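PDB 4TMD: DUF5642 domain-containing protein from Mycobacterium smegmatis, which is of unknown function but, as a DUF5642 protein made with a predicted lipoprotein signal, probably acts at the mycobacterial cell envelope. Local coordinates for residues V92-V104 against V115-V129. Sequence-based numbering, arbitrary orientation.
Sequences VPLSDPGDECKRV and VDVVESPQIDDARTV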
loop_
_atom_site.group_PDB
_atom_site.type_symbol
_atom_site.label_atom_id
_atom_site.label_comp_id
_atom_site.label_asym_id
_atom_site.label_seq_id
_atom_site.Cartn_x
_atom_site.Cartn_y
_atom_site.Cartn_z
ATOM N N VAL A 92 -11.707 7.476 -4.626
ATOM C CA VAL A 92 -10.379 8.083 -4.622
ATOM C C VAL A 92 -9.787 7.984 -6.011
ATOM O O VAL A 92 -9.791 6.905 -6.607
ATOM C CB VAL A 92 -9.436 7.392 -3.618
ATOM C CG1 VAL A 92 -8.154 8.191 -3.456
ATOM C CG2 VAL A 92 -10.118 7.231 -2.278
ATOM N N PRO A 93 -9.301 9.110 -6.556
ATOM C CA PRO A 93 -8.628 9.014 -7.856
ATOM C C PRO A 93 -7.418 8.072 -7.767
ATOM O O PRO A 93 -6.561 8.231 -6.896
ATOM C CB PRO A 93 -8.196 10.459 -8.141
ATOM C CG PRO A 93 -9.113 11.307 -7.297
ATOM C CD PRO A 93 -9.379 10.496 -6.062
ATOM N N LEU A 94 -7.369 7.084 -8.646
ATOM C CA LEU A 94 -6.327 6.067 -8.586
ATOM C C LEU A 94 -5.011 6.529 -9.209
ATOM O O LEU A 94 -4.988 7.023 -10.330
ATOM C CB LEU A 94 -6.803 4.800 -9.288
ATOM C CG LEU A 94 -5.840 3.615 -9.267
ATOM C CD1 LEU A 94 -5.835 2.957 -7.903
ATOM C CD2 LEU A 94 -6.210 2.615 -10.363
ATOM N N SER A 95 -3.910 6.355 -8.489
ATOM C CA SER A 95 -2.596 6.625 -9.063
ATOM C C SER A 95 -2.221 5.476 -9.985
ATOM O O SER A 95 -2.095 4.338 -9.539
ATOM C CB SER A 95 -1.544 6.815 -7.966
ATOM O OG SER A 95 -0.240 6.883 -8.526
ATOM N N ASP A 96 -2.052 5.765 -11.271
ATOM C CA ASP A 96 -1.874 4.709 -12.267
ATOM C C ASP A 96 -0.925 5.131 -13.399
ATOM O O ASP A 96 -1.361 5.468 -14.504
ATOM C CB ASP A 96 -3.243 4.303 -12.839
ATOM C CG ASP A 96 -3.195 2.995 -13.605
ATOM O OD1 ASP A 96 -2.158 2.297 -13.532
ATOM O OD2 ASP A 96 -4.193 2.661 -14.276
ATOM N N PRO A 97 0.387 5.088 -13.132
ATOM C CA PRO A 97 1.415 5.516 -14.086
ATOM C C PRO A 97 1.363 4.778 -15.431
ATOM O O PRO A 97 1.207 3.552 -15.445
ATOM C CB PRO A 97 2.728 5.177 -13.360
ATOM C CG PRO A 97 2.379 5.011 -11.939
ATOM C CD PRO A 97 0.974 4.486 -11.923
ATOM N N GLY A 98 1.509 5.507 -16.539
ATOM C CA GLY A 98 1.727 4.885 -17.840
ATOM C C GLY A 98 3.162 4.395 -17.961
ATOM O O GLY A 98 3.949 4.554 -17.019
ATOM N N ASP A 99 3.522 3.817 -19.108
ATOM C CA ASP A 99 4.877 3.262 -19.289
ATOM C C ASP A 99 5.974 4.317 -19.117
ATOM O O ASP A 99 7.092 4.002 -18.696
ATOM C CB ASP A 99 5.028 2.598 -20.664
ATOM C CG ASP A 99 4.588 1.139 -20.669
ATOM O OD1 ASP A 99 3.973 0.694 -19.676
ATOM O OD2 ASP A 99 4.850 0.441 -21.674
ATOM N N GLU A 100 5.637 5.562 -19.439
ATOM C CA GLU A 100 6.546 6.692 -19.308
ATOM C C GLU A 100 7.006 6.873 -17.863
ATOM O O GLU A 100 8.111 7.361 -17.598
ATOM C CB GLU A 100 5.868 7.978 -19.803
ATOM C CG GLU A 100 5.374 7.936 -21.253
ATOM C CD GLU A 100 4.041 7.215 -21.413
ATOM O OE1 GLU A 100 3.642 6.474 -20.487
ATOM O OE2 GLU A 100 3.393 7.394 -22.471
ATOM N N CYS A 101 6.154 6.480 -16.924
ATOM C CA CYS A 101 6.452 6.712 -15.521
ATOM C C CYS A 101 6.515 5.427 -14.711
ATOM O O CYS A 101 6.308 5.442 -13.502
ATOM C CB CYS A 101 5.422 7.661 -14.930
ATOM S SG CYS A 101 5.506 9.304 -15.667
ATOM N N LYS A 102 6.835 4.317 -15.359
ATOM C CA LYS A 102 6.938 3.071 -14.613
ATOM C C LYS A 102 8.221 2.996 -13.782
ATOM O O LYS A 102 8.374 2.118 -12.927
ATOM C CB LYS A 102 6.811 1.885 -15.560
ATOM C CG LYS A 102 5.338 1.604 -15.906
ATOM C CD LYS A 102 5.122 0.206 -16.472
ATOM C CE LYS A 102 3.663 -0.209 -16.418
ATOM N NZ LYS A 102 2.799 0.752 -17.138
ATOM N N ARG A 103 9.143 3.926 -14.006
ATOM C CA ARG A 103 10.229 4.103 -13.050
ATOM C C ARG A 103 10.486 5.585 -12.813
ATOM O O ARG A 103 10.706 6.352 -13.756
ATOM C CB ARG A 103 11.514 3.411 -13.523
ATOM C CG ARG A 103 12.745 3.816 -12.692
ATOM C CD ARG A 103 13.926 2.892 -12.957
ATOM N NE ARG A 103 13.643 1.542 -12.482
ATOM C CZ ARG A 103 14.330 0.462 -12.833
ATOM N NH1 ARG A 103 15.356 0.566 -13.675
ATOM N NH2 ARG A 103 13.990 -0.720 -12.337
ATOM N N VAL A 104 10.454 5.987 -11.550
ATOM C CA VAL A 104 10.839 7.339 -11.172
ATOM C C VAL A 104 11.937 7.328 -10.119
ATOM O O VAL A 104 11.786 6.712 -9.063
ATOM C CB VAL A 104 9.665 8.132 -10.609
ATOM C CG1 VAL A 104 10.045 9.600 -10.520
ATOM C CG2 VAL A 104 8.428 7.939 -11.479
ATOM N N VAL A 115 10.952 4.692 -7.402
ATOM C CA VAL A 115 9.606 4.118 -7.269
ATOM C C VAL A 115 9.253 3.471 -8.601
ATOM O O VAL A 115 9.163 4.160 -9.619
ATOM C CB VAL A 115 8.558 5.187 -6.866
ATOM C CG1 VAL A 115 7.128 4.588 -6.821
ATOM C CG2 VAL A 115 8.903 5.800 -5.503
ATOM N N ASP A 116 9.111 2.149 -8.591
ATOM C CA ASP A 116 8.831 1.338 -9.779
ATOM C C ASP A 116 7.431 0.755 -9.758
ATOM O O ASP A 116 6.990 0.281 -8.719
ATOM C CB ASP A 116 9.794 0.150 -9.870
ATOM C CG ASP A 116 11.218 0.557 -10.201
ATOM O OD1 ASP A 116 11.402 1.648 -10.757
ATOM O OD2 ASP A 116 12.146 -0.226 -9.911
ATOM N N VAL A 117 6.761 0.726 -10.906
ATOM C CA VAL A 117 5.536 -0.052 -11.028
ATOM C C VAL A 117 5.915 -1.521 -11.122
ATOM O O VAL A 117 6.839 -1.877 -11.839
ATOM C CB VAL A 117 4.713 0.371 -12.263
ATOM C CG1 VAL A 117 3.453 -0.487 -12.395
ATOM C CG2 VAL A 117 4.358 1.843 -12.167
ATOM N N VAL A 118 5.225 -2.372 -10.378
ATOM C CA VAL A 118 5.486 -3.802 -10.442
ATOM C C VAL A 118 4.167 -4.525 -10.698
ATOM O O VAL A 118 3.087 -3.937 -10.604
ATOM C CB VAL A 118 6.143 -4.336 -9.143
ATOM C CG1 VAL A 118 7.564 -3.770 -8.943
ATOM C CG2 VAL A 118 5.279 -4.019 -7.949
ATOM N N GLU A 119 4.266 -5.803 -11.026
ATOM C CA GLU A 119 3.098 -6.644 -11.274
ATOM C C GLU A 119 2.097 -6.610 -10.114
ATOM O O GLU A 119 2.486 -6.744 -8.954
ATOM C CB GLU A 119 3.582 -8.075 -11.540
ATOM C CG GLU A 119 2.519 -9.134 -11.698
ATOM C CD GLU A 119 3.123 -10.532 -11.867
ATOM O OE1 GLU A 119 3.777 -11.033 -10.920
ATOM O OE2 GLU A 119 2.950 -11.124 -12.956
ATOM N N SER A 120 0.814 -6.421 -10.436
ATOM C CA SER A 120 -0.275 -6.541 -9.457
ATOM C C SER A 120 -1.401 -7.435 -10.004
ATOM O O SER A 120 -1.587 -7.527 -11.208
ATOM C CB SER A 120 -0.822 -5.159 -9.088
ATOM O OG SER A 120 -1.273 -4.478 -10.240
ATOM N N PRO A 121 -2.164 -8.091 -9.121
ATOM C CA PRO A 121 -3.070 -9.129 -9.638
ATOM C C PRO A 121 -4.309 -8.598 -10.347
ATOM O O PRO A 121 -4.813 -7.512 -10.026
ATOM C CB PRO A 121 -3.485 -9.887 -8.373
ATOM C CG PRO A 121 -3.373 -8.841 -7.279
ATOM C CD PRO A 121 -2.142 -8.061 -7.646
ATOM N N GLN A 122 -4.805 -9.384 -11.299
ATOM C CA GLN A 122 -6.095 -9.106 -11.913
ATOM C C GLN A 122 -7.160 -9.358 -10.876
ATOM O O GLN A 122 -7.197 -10.431 -10.287
ATOM C CB GLN A 122 -6.344 -9.993 -13.137
ATOM C CG GLN A 122 -7.641 -9.664 -13.885
ATOM C CD GLN A 122 -7.833 -10.550 -15.106
ATOM O OE1 GLN A 122 -7.182 -10.364 -16.142
ATOM N NE2 GLN A 122 -8.719 -11.538 -14.985
ATOM N N ILE A 123 -8.022 -8.377 -10.650
ATOM C CA ILE A 123 -9.157 -8.562 -9.760
ATOM C C ILE A 123 -10.429 -8.111 -10.469
ATOM O O ILE A 123 -10.504 -6.986 -10.952
ATOM C CB ILE A 123 -9.003 -7.778 -8.439
ATOM C CG1 ILE A 123 -7.819 -8.313 -7.628
ATOM C CG2 ILE A 123 -10.311 -7.876 -7.611
ATOM C CD1 ILE A 123 -7.612 -7.593 -6.300
ATOM N N ASP A 124 -11.419 -8.995 -10.527
ATOM C CA ASP A 124 -12.666 -8.704 -11.241
ATOM C C ASP A 124 -13.314 -7.401 -10.802
ATOM O O ASP A 124 -13.521 -7.162 -9.602
ATOM C CB ASP A 124 -13.659 -9.850 -11.067
ATOM C CG ASP A 124 -13.218 -11.115 -11.787
ATOM O OD1 ASP A 124 -12.449 -11.004 -12.769
ATOM O OD2 ASP A 124 -13.635 -12.221 -11.372
ATOM N N ASP A 125 -13.612 -6.561 -11.791
ATOM C CA ASP A 125 -14.293 -5.293 -11.576
ATOM C C ASP A 125 -13.542 -4.399 -10.601
ATOM O O ASP A 125 -14.147 -3.697 -9.792
ATOM C CB ASP A 125 -15.713 -5.537 -11.073
ATOM C CG ASP A 125 -16.537 -6.332 -12.054
ATOM O OD1 ASP A 125 -16.559 -5.952 -13.251
ATOM O OD2 ASP A 125 -17.142 -7.344 -11.631
ATOM N N ALA A 126 -12.221 -4.445 -10.673
ATOM C CA ALA A 126 -11.383 -3.579 -9.862
ATOM C C ALA A 126 -10.194 -3.170 -10.702
ATOM O O ALA A 126 -9.824 -3.875 -11.643
ATOM C CB ALA A 126 -10.931 -4.292 -8.571
ATOM N N ARG A 127 -9.623 -2.008 -10.406
ATOM C CA ARG A 127 -8.346 -1.641 -10.996
ATOM C C ARG A 127 -7.293 -1.890 -9.939
ATOM O O ARG A 127 -7.503 -1.579 -8.763
ATOM C CB ARG A 127 -8.325 -0.177 -11.454
ATOM C CG ARG A 127 -9.065 0.094 -12.771
ATOM C CD ARG A 127 -9.182 1.591 -12.995
ATOM N NE ARG A 127 -9.933 2.205 -11.900
ATOM C CZ ARG A 127 -9.932 3.502 -11.600
ATOM N NH1 ARG A 127 -9.203 4.365 -12.311
ATOM N NH2 ARG A 127 -10.664 3.931 -10.577
ATOM N N THR A 128 -6.175 -2.465 -10.345
ATOM C CA THR A 128 -5.100 -2.720 -9.402
ATOM C C THR A 128 -3.787 -2.146 -9.899
ATOM O O THR A 128 -3.487 -2.152 -11.099
ATOM C CB THR A 128 -4.936 -4.217 -9.127
ATOM O OG1 THR A 128 -4.676 -4.895 -10.359
ATOM C CG2 THR A 128 -6.207 -4.793 -8.493
ATOM N N VAL A 129 -3.008 -1.647 -8.955
ATOM C CA VAL A 129 -1.716 -1.031 -9.245
ATOM C C VAL A 129 -0.722 -1.513 -8.190
ATOM O O VAL A 129 -1.045 -1.523 -7.001
ATOM C CB VAL A 129 -1.793 0.511 -9.225
ATOM C CG1 VAL A 129 -0.402 1.114 -9.502
ATOM C CG2 VAL A 129 -2.812 1.017 -10.237
HETATM O O HOH W 1 -11.216 6.187 -8.872
HETATM O O HOH W 2 -9.012 6.751 -11.273
HETATM O O HOH W 3 -3.113 -0.685 -13.400
HETATM O O HOH W 4 6.403 4.834 -10.803
#
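Arg103 and Asp116 lie side by side as a non-hydrogen-bonded pair of the antiparallel beta hairpin made by strands 103-107 and 111-118, and their ends join in a two-pronged salt bridge. Arg103 NE donates to Asp116 OD1 at 2.8 Å, in the guanidinium plane, on the syn side of the oxygen but tilted out of the carboxylate plane, while Arg103 NH2 reaches Asp116 OD2 from above the carboxylate; the two planes are turned 36° apart. With chi1 and chi2 extended, the bend at chi3 (-66°) turns the NE edge of the Arg103 guanidinium to Asp116, and Gln114 NE2 also bonds OD2. Next along the hairpin, Val104 and Val115 exchange both backbone bonds, and Val117 N donates to Lys102 O (2.9 Å).

Before the hairpin, loop 92-102 packs over the side chains of Val117 and Val129, the latter on the adjacent strand 127-137. Val117 CG2 packs against Pro97 CG (3.7 Å) and the aliphatic part of Lys102, whose NZ turns back to Asp99 OD1. Farther on, Leu94 CD2 touches Val129 CG2 (3.8 Å) and Arg127 CB, and also lies over one face of the Arg127 guanidinium, offset toward its rim. Phe55 touches Pro97 and Cys101, and the Cys101-Cys52 disulfide ties this loop to the segment just before helix 53-56. Two waters hold the Arg127 guanidinium at its edge: one links NH2 to Val92 O, the other accepts from Arg127 NH1 (2.6 Å) and Leu94 N.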